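Local structure of AtGH3.15 acyl acid amido synthetase (Arabidopsis thaliana, 6E1Q) at residues C13-L17 with S123-L128; K55-K59 with G355-F359; F144-T148 with T161-S165; Q307-L311 with M461-F465; L432-D437 with G476-I480. The protein conjugates glutamine, and possibly cysteine, to the auxin precursor indole-3-butyric acid at the expense of ATP, and accepts the herbicide 4-(2,4-dichlorophenoxy)butanoate as well. All coordinates share one frame; numbering follows the deposited sequence.

Contact 1 of 5, residues C13-L17 with S123-L128; sequences CLSLL and SLYAPL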
# COMPACT_ATOMS: atom_id res chain seq x y z
N CYS A 13 -23.32 12.56 -9.47
CA CYS A 13 -22.07 12.30 -8.76
C CYS A 13 -20.88 12.95 -9.47
O CYS A 13 -20.06 13.62 -8.83
CB CYS A 13 -21.87 10.79 -8.61
SG CYS A 13 -22.96 10.02 -7.37
N LEU A 14 -20.78 12.76 -10.79
CA LEU A 14 -19.69 13.35 -11.55
C LEU A 14 -19.75 14.87 -11.51
O LEU A 14 -18.71 15.54 -11.48
CB LEU A 14 -19.74 12.86 -13.00
CG LEU A 14 -19.65 11.35 -13.22
CD1 LEU A 14 -19.96 11.01 -14.67
CD2 LEU A 14 -18.27 10.85 -12.84
N SER A 15 -20.96 15.43 -11.52
CA SER A 15 -21.08 16.88 -11.40
C SER A 15 -20.61 17.37 -10.04
O SER A 15 -20.02 18.45 -9.94
CB SER A 15 -22.52 17.31 -11.66
OG SER A 15 -22.72 18.65 -11.26
N LEU A 16 -20.84 16.60 -8.98
CA LEU A 16 -20.35 16.99 -7.67
C LEU A 16 -18.82 16.93 -7.60
O LEU A 16 -18.18 17.78 -6.97
CB LEU A 16 -20.96 16.09 -6.59
CG LEU A 16 -20.75 16.61 -5.17
CD1 LEU A 16 -21.27 18.04 -5.07
CD2 LEU A 16 -21.44 15.70 -4.15
N LEU A 17 -18.22 15.91 -8.22
CA LEU A 17 -16.76 15.85 -8.25
C LEU A 17 -16.18 17.07 -8.97
O LEU A 17 -15.10 17.56 -8.60
CB LEU A 17 -16.30 14.56 -8.93
CG LEU A 17 -16.59 13.22 -8.24
CD1 LEU A 17 -16.23 12.06 -9.17
CD2 LEU A 17 -15.83 13.11 -6.92
N SER A 123 -18.49 6.31 -2.51
CA SER A 123 -19.62 6.08 -3.39
C SER A 123 -19.79 7.25 -4.35
O SER A 123 -20.31 7.07 -5.45
CB SER A 123 -20.90 5.84 -2.58
OG SER A 123 -21.41 7.06 -2.05
N LEU A 124 -19.35 8.43 -3.93
CA LEU A 124 -19.31 9.57 -4.85
C LEU A 124 -18.36 9.31 -6.01
O LEU A 124 -18.62 9.74 -7.14
CB LEU A 124 -18.89 10.82 -4.09
CG LEU A 124 -18.98 12.13 -4.86
CD1 LEU A 124 -20.35 12.24 -5.49
CD2 LEU A 124 -18.74 13.29 -3.91
N TYR A 125 -17.28 8.58 -5.76
CA TYR A 125 -16.22 8.42 -6.75
C TYR A 125 -16.44 7.22 -7.66
O TYR A 125 -15.96 7.23 -8.80
CB TYR A 125 -14.86 8.31 -6.03
CG TYR A 125 -13.71 7.97 -6.94
CD1 TYR A 125 -13.14 8.94 -7.77
CD2 TYR A 125 -13.19 6.69 -6.98
CE1 TYR A 125 -12.06 8.62 -8.61
CE2 TYR A 125 -12.14 6.36 -7.83
CZ TYR A 125 -11.57 7.33 -8.64
OH TYR A 125 -10.52 6.98 -9.47
N ALA A 126 -17.16 6.19 -7.20
CA ALA A 126 -17.36 5.00 -8.02
C ALA A 126 -17.97 5.27 -9.40
O ALA A 126 -17.52 4.64 -10.38
CB ALA A 126 -18.21 3.98 -7.24
N PRO A 127 -18.96 6.16 -9.57
CA PRO A 127 -19.45 6.41 -10.94
C PRO A 127 -18.37 6.86 -11.90
O PRO A 127 -18.45 6.57 -13.10
CB PRO A 127 -20.51 7.50 -10.74
CG PRO A 127 -20.98 7.31 -9.33
CD PRO A 127 -19.75 6.89 -8.56
N LEU A 128 -17.34 7.56 -11.42
CA LEU A 128 -16.23 7.89 -12.31
C LEU A 128 -15.50 6.64 -12.76
O LEU A 128 -15.18 6.50 -13.95
CB LEU A 128 -15.27 8.86 -11.62
CG LEU A 128 -14.28 9.50 -12.60
CD1 LEU A 128 -14.07 10.94 -12.25
CD2 LEU A 128 -12.95 8.75 -12.59
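Leu124 meets three residues of 13-17 at once, and it has the largest share of this contact between two helices. Its two methyls divide the work. CD1 sits on the backbone of Cys13, 3.6 Å from the carbonyl O of Cys13, while CD2 meets Leu16 CD2, also at 3.6 Å, where the two leucine side chains cross at about a right angle. At the fork itself, Leu124 CG takes Leu17 CD2 at 3.9 Å, the two side chains sliding past each other in opposite directions. With CG placed opposite the backbone N (chi1 -172°), the methyls of Leu124 reach across even though its CB does not start out facing the other helix. Tyr125 turns away; its hydroxyl bonds to the carbonyl of Asn336. At Pro127 the ring takes over: its CG touches Cys13 CB at 3.7 Å and has the sulfur close by. The helix is kinked here, Leu128 N making just a weak bond to Tyr125 O. Leu128 then closes the row. Its CA receives Leu14 CD2 at 3.6 Å, and its CD1 meets Leu17 CD1 at 3.9 Å. No hydrogen bond links the segments. Helix 10-22 thus lies across helix 112-132, the two segment axes 8.5 Å apart at 106°, with Phe5 of the N-terminal loop against Cys13 and Ser123, and Phe337 against Leu128.

Contact 2 of 5, residues K55-K59 with G355-F359; sequences KQNFK and GYFEF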
# COMPACT_ATOMS: atom_id res chain seq x y z
N LYS A 55 -7.89 31.55 10.39
CA LYS A 55 -6.80 30.81 9.77
C LYS A 55 -5.44 31.31 10.24
O LYS A 55 -4.51 30.52 10.46
CB LYS A 55 -6.88 30.88 8.25
CG LYS A 55 -5.76 30.11 7.57
CD LYS A 55 -5.77 30.25 6.06
CE LYS A 55 -7.01 29.62 5.45
NZ LYS A 55 -6.78 29.31 4.01
N GLN A 56 -5.30 32.63 10.42
CA GLN A 56 -3.98 33.19 10.72
C GLN A 56 -3.51 32.80 12.12
O GLN A 56 -2.33 32.51 12.32
CB GLN A 56 -4.00 34.70 10.53
CG GLN A 56 -2.71 35.25 9.91
CD GLN A 56 -2.11 34.31 8.86
OE1 GLN A 56 -2.81 33.83 7.96
NE2 GLN A 56 -0.82 34.03 8.99
N ASN A 57 -4.42 32.81 13.10
CA ASN A 57 -4.05 32.30 14.41
C ASN A 57 -3.72 30.81 14.36
O ASN A 57 -2.84 30.34 15.09
CB ASN A 57 -5.17 32.58 15.41
CG ASN A 57 -5.11 33.98 15.98
OD1 ASN A 57 -4.05 34.43 16.43
ND2 ASN A 57 -6.23 34.68 15.95
N PHE A 58 -4.42 30.07 13.51
CA PHE A 58 -4.10 28.66 13.30
C PHE A 58 -2.66 28.50 12.83
O PHE A 58 -1.88 27.77 13.44
CB PHE A 58 -5.10 28.07 12.30
CG PHE A 58 -4.81 26.66 11.86
CD1 PHE A 58 -5.29 25.58 12.58
CD2 PHE A 58 -4.11 26.42 10.69
CE1 PHE A 58 -5.05 24.29 12.16
CE2 PHE A 58 -3.86 25.12 10.27
CZ PHE A 58 -4.35 24.06 10.99
N LYS A 59 -2.28 29.24 11.78
CA LYS A 59 -0.95 29.09 11.20
C LYS A 59 0.14 29.53 12.16
O LYS A 59 1.22 28.94 12.19
CB LYS A 59 -0.85 29.86 9.88
CG LYS A 59 -1.81 29.39 8.78
CD LYS A 59 -1.05 28.85 7.56
CE LYS A 59 -1.99 28.47 6.41
NZ LYS A 59 -1.35 27.52 5.43
N GLY A 355 -10.46 17.08 4.47
CA GLY A 355 -9.57 17.59 5.50
C GLY A 355 -8.97 18.89 5.04
O GLY A 355 -9.16 19.31 3.90
N TYR A 356 -8.26 19.54 5.95
CA TYR A 356 -7.50 20.75 5.62
C TYR A 356 -6.05 20.34 5.37
O TYR A 356 -5.41 19.76 6.26
CB TYR A 356 -7.58 21.80 6.72
CG TYR A 356 -6.92 23.12 6.34
CD1 TYR A 356 -7.54 24.00 5.47
CD2 TYR A 356 -5.66 23.46 6.83
CE1 TYR A 356 -6.95 25.20 5.11
CE2 TYR A 356 -5.05 24.66 6.48
CZ TYR A 356 -5.71 25.53 5.62
OH TYR A 356 -5.13 26.73 5.25
N PHE A 357 -5.55 20.66 4.18
CA PHE A 357 -4.30 20.09 3.68
C PHE A 357 -3.27 21.19 3.48
O PHE A 357 -3.49 22.11 2.68
CB PHE A 357 -4.54 19.36 2.36
CG PHE A 357 -5.53 18.24 2.44
CD1 PHE A 357 -5.22 17.07 3.13
CD2 PHE A 357 -6.76 18.33 1.83
CE1 PHE A 357 -6.13 16.04 3.21
CE2 PHE A 357 -7.66 17.31 1.90
CZ PHE A 357 -7.35 16.15 2.60
N GLU A 358 -2.17 21.10 4.20
CA GLU A 358 -1.00 21.94 3.96
C GLU A 358 0.14 21.08 3.43
O GLU A 358 0.08 19.85 3.43
CB GLU A 358 -0.59 22.68 5.23
CG GLU A 358 -1.64 23.66 5.73
CD GLU A 358 -1.30 24.20 7.10
OE1 GLU A 358 -1.40 23.43 8.08
OE2 GLU A 358 -0.93 25.39 7.20
N PHE A 359 1.19 21.75 2.98
CA PHE A 359 2.28 21.02 2.32
C PHE A 359 3.60 21.62 2.74
O PHE A 359 3.84 22.82 2.57
CB PHE A 359 2.10 21.02 0.80
CG PHE A 359 0.90 20.24 0.37
CD1 PHE A 359 -0.35 20.84 0.32
CD2 PHE A 359 1.00 18.88 0.13
CE1 PHE A 359 -1.47 20.10 -0.01
CE2 PHE A 359 -0.11 18.14 -0.22
CZ PHE A 359 -1.35 18.76 -0.29
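Lys59 and Glu358 carry the charged part of this contact, with Lys59 NZ 2.8 Å from Glu358 OE2 in a salt bridge. The ammonium meets that oxygen on its anti side, slightly out of the carboxylate plane. Lys59 gets there by a bend at chi2 (-117°), which swings an otherwise extended chain round toward the strand; its CE comes within 3.8 Å of Tyr356 OH. Glu358 runs straight beyond CG to meet it. The other carboxylate oxygen, Glu358 OE1, lies at the edge of the Phe58 ring, 3.7 Å from Phe58 CE2. Phe58 also slides past Tyr356 in the opposite direction, the two ring planes close to perpendicular and CE2 of Phe58 4.0 Å from CE2 of Tyr356. Lys55 crosses the end of the tyrosine, bent at chi3 (-65°), and its NZ makes a weak hydrogen bond of 3.3 Å to Tyr356 OH; its stronger mate is Asp29. Asp381 binds Lys59 and Arg403 binds Glu358, so the bridge belongs to a wider charge network. A glutamine in place of Glu358 would probably give up the salt bridges, leaving Lys59 to Asp381 and Arg403 without its carboxylate mate. Helix 55-61 of the N-terminal region meets strand 356-361 of the central region through long side chains, the segment axes 13.1 Å apart, with helix 24-38 also packed on Phe58 and Tyr356.

Contact 3 of 5, residues F144-T148 with T161-S165; sequences FYFVT and TMVTS. With CFA ((2,4-dichlorophenoxy)acetic acid), chain C.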
# COMPACT_ATOMS: atom_id res chain seq x y z
N PHE A 144 -8.85 -9.53 -2.15
CA PHE A 144 -7.98 -10.44 -1.43
C PHE A 144 -7.48 -9.70 -0.21
O PHE A 144 -6.59 -8.85 -0.29
CB PHE A 144 -6.85 -10.93 -2.33
CG PHE A 144 -7.33 -11.71 -3.52
CD1 PHE A 144 -7.95 -12.93 -3.35
CD2 PHE A 144 -7.19 -11.21 -4.79
CE1 PHE A 144 -8.40 -13.66 -4.43
CE2 PHE A 144 -7.64 -11.92 -5.88
CZ PHE A 144 -8.25 -13.16 -5.69
N TYR A 145 -8.05 -10.03 0.94
CA TYR A 145 -7.72 -9.34 2.17
C TYR A 145 -8.20 -10.22 3.29
O TYR A 145 -9.35 -10.67 3.26
CB TYR A 145 -8.42 -7.97 2.27
CG TYR A 145 -7.98 -7.21 3.50
CD1 TYR A 145 -6.82 -6.46 3.49
CD2 TYR A 145 -8.72 -7.26 4.69
CE1 TYR A 145 -6.40 -5.77 4.59
CE2 TYR A 145 -8.29 -6.57 5.82
CZ TYR A 145 -7.12 -5.83 5.76
OH TYR A 145 -6.65 -5.12 6.85
N PHE A 146 -7.36 -10.45 4.28
CA PHE A 146 -7.89 -11.06 5.49
C PHE A 146 -7.05 -10.64 6.68
O PHE A 146 -5.90 -10.22 6.54
CB PHE A 146 -8.02 -12.59 5.37
CG PHE A 146 -6.80 -13.27 4.81
CD1 PHE A 146 -5.69 -13.51 5.60
CD2 PHE A 146 -6.80 -13.73 3.50
CE1 PHE A 146 -4.58 -14.17 5.09
CE2 PHE A 146 -5.69 -14.39 2.98
CZ PHE A 146 -4.58 -14.61 3.78
N VAL A 147 -7.66 -10.71 7.86
CA VAL A 147 -7.04 -10.27 9.11
C VAL A 147 -6.87 -11.48 10.02
O VAL A 147 -7.75 -12.33 10.11
CB VAL A 147 -7.87 -9.16 9.79
CG1 VAL A 147 -9.32 -9.57 9.89
CG2 VAL A 147 -7.33 -8.88 11.17
N THR A 148 -5.72 -11.54 10.70
CA THR A 148 -5.35 -12.69 11.51
C THR A 148 -5.47 -12.45 13.01
O THR A 148 -5.42 -13.41 13.78
CB THR A 148 -3.92 -13.14 11.19
OG1 THR A 148 -2.99 -12.14 11.64
CG2 THR A 148 -3.76 -13.34 9.70
N THR A 161 -7.75 -2.46 11.44
CA THR A 161 -7.22 -1.82 10.24
C THR A 161 -8.29 -0.94 9.61
O THR A 161 -9.49 -1.09 9.87
CB THR A 161 -6.74 -2.85 9.21
OG1 THR A 161 -7.83 -3.68 8.80
CG2 THR A 161 -5.63 -3.73 9.82
N MET A 162 -7.83 0.00 8.78
CA MET A 162 -8.77 0.87 8.07
C MET A 162 -9.62 0.07 7.09
O MET A 162 -10.84 0.31 6.96
CB MET A 162 -8.01 1.97 7.34
CG MET A 162 -8.87 2.74 6.38
SD MET A 162 -9.86 3.91 7.31
CE MET A 162 -11.51 3.49 6.79
N VAL A 163 -9.01 -0.89 6.38
CA VAL A 163 -9.76 -1.73 5.45
C VAL A 163 -10.87 -2.47 6.19
O VAL A 163 -12.04 -2.45 5.77
CB VAL A 163 -8.82 -2.70 4.73
CG1 VAL A 163 -9.63 -3.69 3.94
CG2 VAL A 163 -7.85 -1.92 3.83
N THR A 164 -10.53 -3.12 7.31
CA THR A 164 -11.56 -3.84 8.05
C THR A 164 -12.67 -2.89 8.49
O THR A 164 -13.86 -3.21 8.36
CB THR A 164 -10.97 -4.54 9.27
OG1 THR A 164 -10.04 -5.54 8.85
CG2 THR A 164 -12.07 -5.17 10.09
N SER A 165 -12.30 -1.72 9.01
CA SER A 165 -13.30 -0.75 9.44
C SER A 165 -14.17 -0.31 8.27
O SER A 165 -15.39 -0.17 8.41
CB SER A 165 -12.62 0.46 10.08
OG SER A 165 -11.95 0.08 11.26
C1 CFA C . -11.24 -2.69 -4.67
C2 CFA C . -10.92 -1.31 -4.10
C1' CFA C . -9.11 -1.96 -2.68
C2' CFA C . -7.77 -1.93 -2.33
C3' CFA C . -7.33 -2.67 -1.25
C4' CFA C . -8.22 -3.43 -0.54
C5' CFA C . -9.56 -3.47 -0.87
CL3 CFA C . -6.56 -0.97 -3.22
C6' CFA C . -10.00 -2.73 -1.94
O1 CFA C . -12.42 -3.13 -4.62
O2 CFA C . -10.32 -3.39 -5.17
O1' CFA C . -9.56 -1.21 -3.77
CL4 CFA C . -7.63 -4.37 0.83
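One methyl of Val163 stands almost exactly over the middle of the Tyr145 ring: CG1 of Val163 is 3.6 Å from the ring centroid of Tyr145 and 6° off its normal, a clear CH-pi contact. Val163 CG1 lies opposite its own backbone N (chi1 172°), which carries the methyl over the ring. The tyrosine is held at its far end too, where Tyr145 OH and Thr161 OG1 share a hydrogen bond of 2.7 Å. Thr161 OG1 is occupied from the helix side as well, accepting from Thr164 N at 3.1 Å as the N-cap of helix 162-172. Thr164 OG1 comes to the ring edge, 3.6 Å from Tyr145 CE2, and bonds the carbonyl of Ala187. The ligand reaches both leading side chains through one chlorine: CL4 of (2,4-dichlorophenoxy)acetic acid is 3.5 Å from Tyr145 CD1 and 3.8 Å from Val163 CG1. A second bound copy also touches Val163. Pro218 and Ser553 lie against Tyr145 nearby. The capped start of the helix holds the tip of the ring through the hydroxyl, while Val163 over its face and Thr164 at its edge would hinder its turning. Tyr145 and Val163 together line part of the herbicide pocket, round the CL4 chlorine.

Contact 4 of 5, residues Q307-L311 with M461-F465; sequences QYIPL and MLMDF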
# COMPACT_ATOMS: atom_id res chain seq x y z
N GLN A 307 7.86 -1.70 -8.15
CA GLN A 307 8.80 -2.74 -8.54
C GLN A 307 8.10 -3.98 -9.08
O GLN A 307 8.67 -4.71 -9.89
CB GLN A 307 9.66 -3.13 -7.34
CG GLN A 307 10.62 -2.03 -6.87
CD GLN A 307 11.72 -1.71 -7.89
OE1 GLN A 307 12.29 -2.62 -8.52
NE2 GLN A 307 12.03 -0.43 -8.03
N TYR A 308 6.87 -4.26 -8.62
CA TYR A 308 6.16 -5.48 -8.97
C TYR A 308 5.32 -5.33 -10.23
O TYR A 308 4.68 -6.30 -10.65
CB TYR A 308 5.28 -5.91 -7.80
CG TYR A 308 6.07 -6.06 -6.52
CD1 TYR A 308 6.83 -7.20 -6.27
CD2 TYR A 308 6.10 -5.02 -5.57
CE1 TYR A 308 7.58 -7.31 -5.09
CE2 TYR A 308 6.84 -5.13 -4.38
CZ TYR A 308 7.58 -6.27 -4.15
OH TYR A 308 8.32 -6.36 -2.99
N ILE A 309 5.30 -4.15 -10.83
CA ILE A 309 4.44 -3.93 -11.98
C ILE A 309 4.77 -4.90 -13.13
O ILE A 309 3.83 -5.52 -13.64
CB ILE A 309 4.50 -2.45 -12.41
CG1 ILE A 309 3.77 -1.57 -11.41
CG2 ILE A 309 3.90 -2.26 -13.80
CD1 ILE A 309 3.99 -0.07 -11.69
N PRO A 310 6.02 -5.06 -13.55
CA PRO A 310 6.27 -6.00 -14.67
C PRO A 310 5.78 -7.40 -14.39
O PRO A 310 5.19 -8.04 -15.28
CB PRO A 310 7.80 -5.94 -14.84
CG PRO A 310 8.17 -4.58 -14.36
CD PRO A 310 7.24 -4.31 -13.19
N LEU A 311 5.98 -7.91 -13.18
CA LEU A 311 5.54 -9.27 -12.88
C LEU A 311 4.02 -9.35 -12.80
O LEU A 311 3.41 -10.31 -13.30
CB LEU A 311 6.18 -9.75 -11.59
CG LEU A 311 5.81 -11.19 -11.23
CD1 LEU A 311 6.23 -12.17 -12.33
CD2 LEU A 311 6.42 -11.55 -9.89
N MET A 461 14.40 -11.63 -14.84
CA MET A 461 13.59 -10.62 -14.17
C MET A 461 13.97 -10.58 -12.69
O MET A 461 14.24 -11.62 -12.08
CB MET A 461 12.08 -10.93 -14.31
CG MET A 461 11.15 -9.75 -13.94
SD MET A 461 9.37 -10.14 -14.00
CE MET A 461 8.91 -9.34 -15.53
N LEU A 462 14.01 -9.37 -12.13
CA LEU A 462 14.19 -9.24 -10.69
C LEU A 462 12.83 -9.40 -10.02
O LEU A 462 11.91 -8.63 -10.31
CB LEU A 462 14.83 -7.89 -10.37
CG LEU A 462 14.99 -7.59 -8.89
CD1 LEU A 462 15.96 -8.60 -8.25
CD2 LEU A 462 15.48 -6.14 -8.70
N MET A 463 12.68 -10.41 -9.16
CA MET A 463 11.38 -10.62 -8.52
C MET A 463 11.21 -9.80 -7.25
O MET A 463 10.10 -9.33 -6.97
CB MET A 463 11.18 -12.10 -8.19
CG MET A 463 11.58 -13.01 -9.35
SD MET A 463 10.44 -12.97 -10.75
CE MET A 463 9.06 -13.91 -10.11
N ASP A 464 12.26 -9.65 -6.45
CA ASP A 464 12.19 -8.85 -5.23
C ASP A 464 13.63 -8.54 -4.82
O ASP A 464 14.56 -9.19 -5.29
CB ASP A 464 11.45 -9.58 -4.09
CG ASP A 464 10.57 -8.65 -3.24
OD1 ASP A 464 10.71 -7.42 -3.35
OD2 ASP A 464 9.68 -9.13 -2.52
N PHE A 465 13.79 -7.56 -3.94
CA PHE A 465 15.11 -7.23 -3.42
C PHE A 465 14.99 -6.63 -2.02
O PHE A 465 13.94 -6.11 -1.63
CB PHE A 465 15.86 -6.26 -4.33
CG PHE A 465 15.41 -4.84 -4.20
CD1 PHE A 465 14.35 -4.36 -4.96
CD2 PHE A 465 16.04 -3.97 -3.31
CE1 PHE A 465 13.93 -3.05 -4.85
CE2 PHE A 465 15.61 -2.66 -3.18
CZ PHE A 465 14.55 -2.21 -3.94
O HOH W 1 11.52 -6.37 -9.43
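Leu311 faces the notch between the ends of two methionines, the main shape match of this contact. Its CD2 meets Met463 CE at 3.5 Å, the side chains crossing at about a right angle, while its CB rests 4.0 Å from Met461 SD. Met461 reaches out nearly straight and turns only at its last torsion (chi3 -104°), which lays CE against Pro310 CB at 3.6 Å. Met463 does the reverse, folding back at chi2 and chi3 until its methyl arrives at the leucine. At the other end Gln307 crosses Phe465: its amide stands almost perpendicular to the ring, with Gln307 CD at the ring edge, 4.0 Å from Phe465 CE1. Between these ends a water donates to Leu462 O at 2.5 Å and weakly to Gln307 O, linking the two backbones. The Tyr308 ring reaches past the Met463 carbonyl to Asp464, its plane 81° from the carboxylate. Tyr308 OH is 2.6 Å from Asp464 OD1, a weak hydrogen bond. Asp464 is also held by Arg559 and Thr557, and the Gln307 amide by Thr449 and Lys452. The polar ends therefore each have several partners, which probably fixes the N-terminal and C-terminal regions against each other more specifically than the flexible methionines alone could.

Contact 5 of 5, residues L432-D437 with G476-I480; sequences LSIDMD and GHYVI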
# COMPACT_ATOMS: atom_id res chain seq x y z
N LEU A 432 19.84 2.82 4.04
CA LEU A 432 21.22 2.36 4.15
C LEU A 432 22.13 3.51 4.55
O LEU A 432 21.97 4.64 4.07
CB LEU A 432 21.70 1.75 2.82
CG LEU A 432 20.98 0.49 2.37
CD1 LEU A 432 21.29 0.20 0.87
CD2 LEU A 432 21.33 -0.68 3.28
N SER A 433 23.09 3.20 5.43
CA SER A 433 24.05 4.20 5.90
C SER A 433 25.27 3.49 6.46
O SER A 433 25.18 2.84 7.50
CB SER A 433 23.44 5.11 6.95
OG SER A 433 24.42 6.01 7.41
N ILE A 434 26.40 3.62 5.78
CA ILE A 434 27.66 3.13 6.35
C ILE A 434 28.17 4.12 7.40
O ILE A 434 28.45 3.74 8.54
CB ILE A 434 28.68 2.87 5.24
CG1 ILE A 434 28.20 1.72 4.37
CG2 ILE A 434 30.06 2.59 5.84
CD1 ILE A 434 28.97 1.53 3.11
N ASP A 435 28.28 5.40 7.04
CA ASP A 435 28.56 6.42 8.03
C ASP A 435 27.78 7.69 7.70
O ASP A 435 26.66 7.88 8.20
CB ASP A 435 30.06 6.71 8.12
CG ASP A 435 30.38 8.00 8.87
OD1 ASP A 435 29.94 8.13 10.03
OD2 ASP A 435 31.10 8.86 8.30
N MET A 436 28.34 8.55 6.84
CA MET A 436 27.68 9.80 6.49
C MET A 436 26.94 9.69 5.18
O MET A 436 26.19 10.60 4.83
CB MET A 436 28.72 10.97 6.46
CG MET A 436 28.20 12.34 6.00
SD MET A 436 29.52 13.51 5.68
CE MET A 436 30.88 12.45 5.27
N ASP A 437 27.09 8.56 4.49
CA ASP A 437 26.16 8.21 3.43
C ASP A 437 24.80 7.93 4.05
O ASP A 437 24.70 7.23 5.07
CB ASP A 437 26.66 6.98 2.65
CG ASP A 437 26.98 5.80 3.54
OD1 ASP A 437 27.91 5.90 4.37
OD2 ASP A 437 26.29 4.76 3.41
N GLY A 476 33.37 -0.42 4.72
CA GLY A 476 31.99 -0.84 4.62
C GLY A 476 31.46 -0.74 3.21
O GLY A 476 31.96 0.03 2.38
N HIS A 477 30.44 -1.54 2.91
CA HIS A 477 29.81 -1.48 1.59
C HIS A 477 28.37 -1.98 1.67
O HIS A 477 27.97 -2.65 2.62
CB HIS A 477 30.61 -2.26 0.55
CG HIS A 477 30.49 -3.75 0.68
ND1 HIS A 477 31.19 -4.47 1.62
CD2 HIS A 477 29.76 -4.65 -0.02
CE1 HIS A 477 30.90 -5.75 1.49
NE2 HIS A 477 30.03 -5.89 0.50
N TYR A 478 27.59 -1.62 0.66
CA TYR A 478 26.21 -2.05 0.55
C TYR A 478 26.14 -3.46 -0.01
O TYR A 478 26.89 -3.83 -0.91
CB TYR A 478 25.41 -1.13 -0.36
CG TYR A 478 25.19 0.28 0.14
CD1 TYR A 478 25.65 0.68 1.39
CD2 TYR A 478 24.53 1.21 -0.65
CE1 TYR A 478 25.44 1.98 1.83
CE2 TYR A 478 24.31 2.49 -0.21
CZ TYR A 478 24.77 2.87 1.02
OH TYR A 478 24.56 4.16 1.44
N VAL A 479 25.20 -4.23 0.52
CA VAL A 479 24.82 -5.54 0.00
C VAL A 479 23.37 -5.45 -0.46
O VAL A 479 22.48 -5.14 0.35
CB VAL A 479 24.97 -6.63 1.08
CG1 VAL A 479 24.38 -7.94 0.58
CG2 VAL A 479 26.43 -6.82 1.46
N ILE A 480 23.12 -5.75 -1.74
CA ILE A 480 21.75 -5.85 -2.27
C ILE A 480 21.44 -7.31 -2.59
O ILE A 480 22.16 -7.95 -3.37
CB ILE A 480 21.56 -4.96 -3.51
CG1 ILE A 480 22.33 -3.66 -3.36
CG2 ILE A 480 20.07 -4.70 -3.73
CD1 ILE A 480 21.76 -2.70 -2.34
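A tyrosine from a strand reaches into a polar turn here: Tyr478, on strand 477-485 of the C-terminal region, is received by 432-437, the end of strand 430-432 and the loop that leads to strand 439-440, in a largely buried contact. Leu432 covers one face of the ring, its CD1 4.0 Å from the ring centroid of Tyr478 and displaced toward the rim, a CH-pi contact. At the edge lies Ile434, whose CG1 is 3.8 Å from Tyr478 CE1. Ile434 CD1 runs on to the backbone, 3.4 Å from both Gly476 C and His477 N. Glycine suits this spot, because a CB on Gly476 would run into Ile434 CG2. The hydroxyl end meets Asp437, with Tyr478 OH donating to Asp437 OD2 at 2.7 Å. That oxygen offers its anti lone pair to the tyrosine; on its syn side it takes Ile434 N at 2.6 Å, a nearly straight bond. The other oxygen, Asp437 OD1, accepts from Asp435 N at 2.7 Å. Asp437 CG lies between the backbone N and the carbonyl carbon (chi1 53°), turning the carboxylate back over its own loop. Thr439 also bonds the tyrosine hydroxyl, and Tyr515 meets its ring. A phenylalanine in place of Tyr478 would probably leave Asp437 OD2 without its hydroxyl donor and take a partner from Thr439. Three donors thus grip one buried carboxylate, two from the loop's own backbone and one from the strand, so the bonds that shape the turn also tie it to the sheet; such neutral donors would be expected to favour the ionised form of Asp437.

In the fold
Contacts 4 and 5 are the pair that touch: strands 461-470 and 477-485 are neighbours in one sheet, and Phe465 CD2 packs 4.1 Å from Ile480 CG2, although the contact centres lie about 23 Å apart. Contact 3 lines the herbicide pocket. Contact 1 comes near it through Tyr125, whose side chain lies about 4 Å from that of Phe325, a substrate- and ATP-binding residue, and about 8 Å from a bound ligand. In contact 4, Tyr308 stays about 14 Å from the ligand by side chain. Contact 2 is remote, its centre about 32 Å from that of contact 3, which is nested within the chain loop it closes. Contacts 1 and 5 lie on opposite sides of the chain's centre.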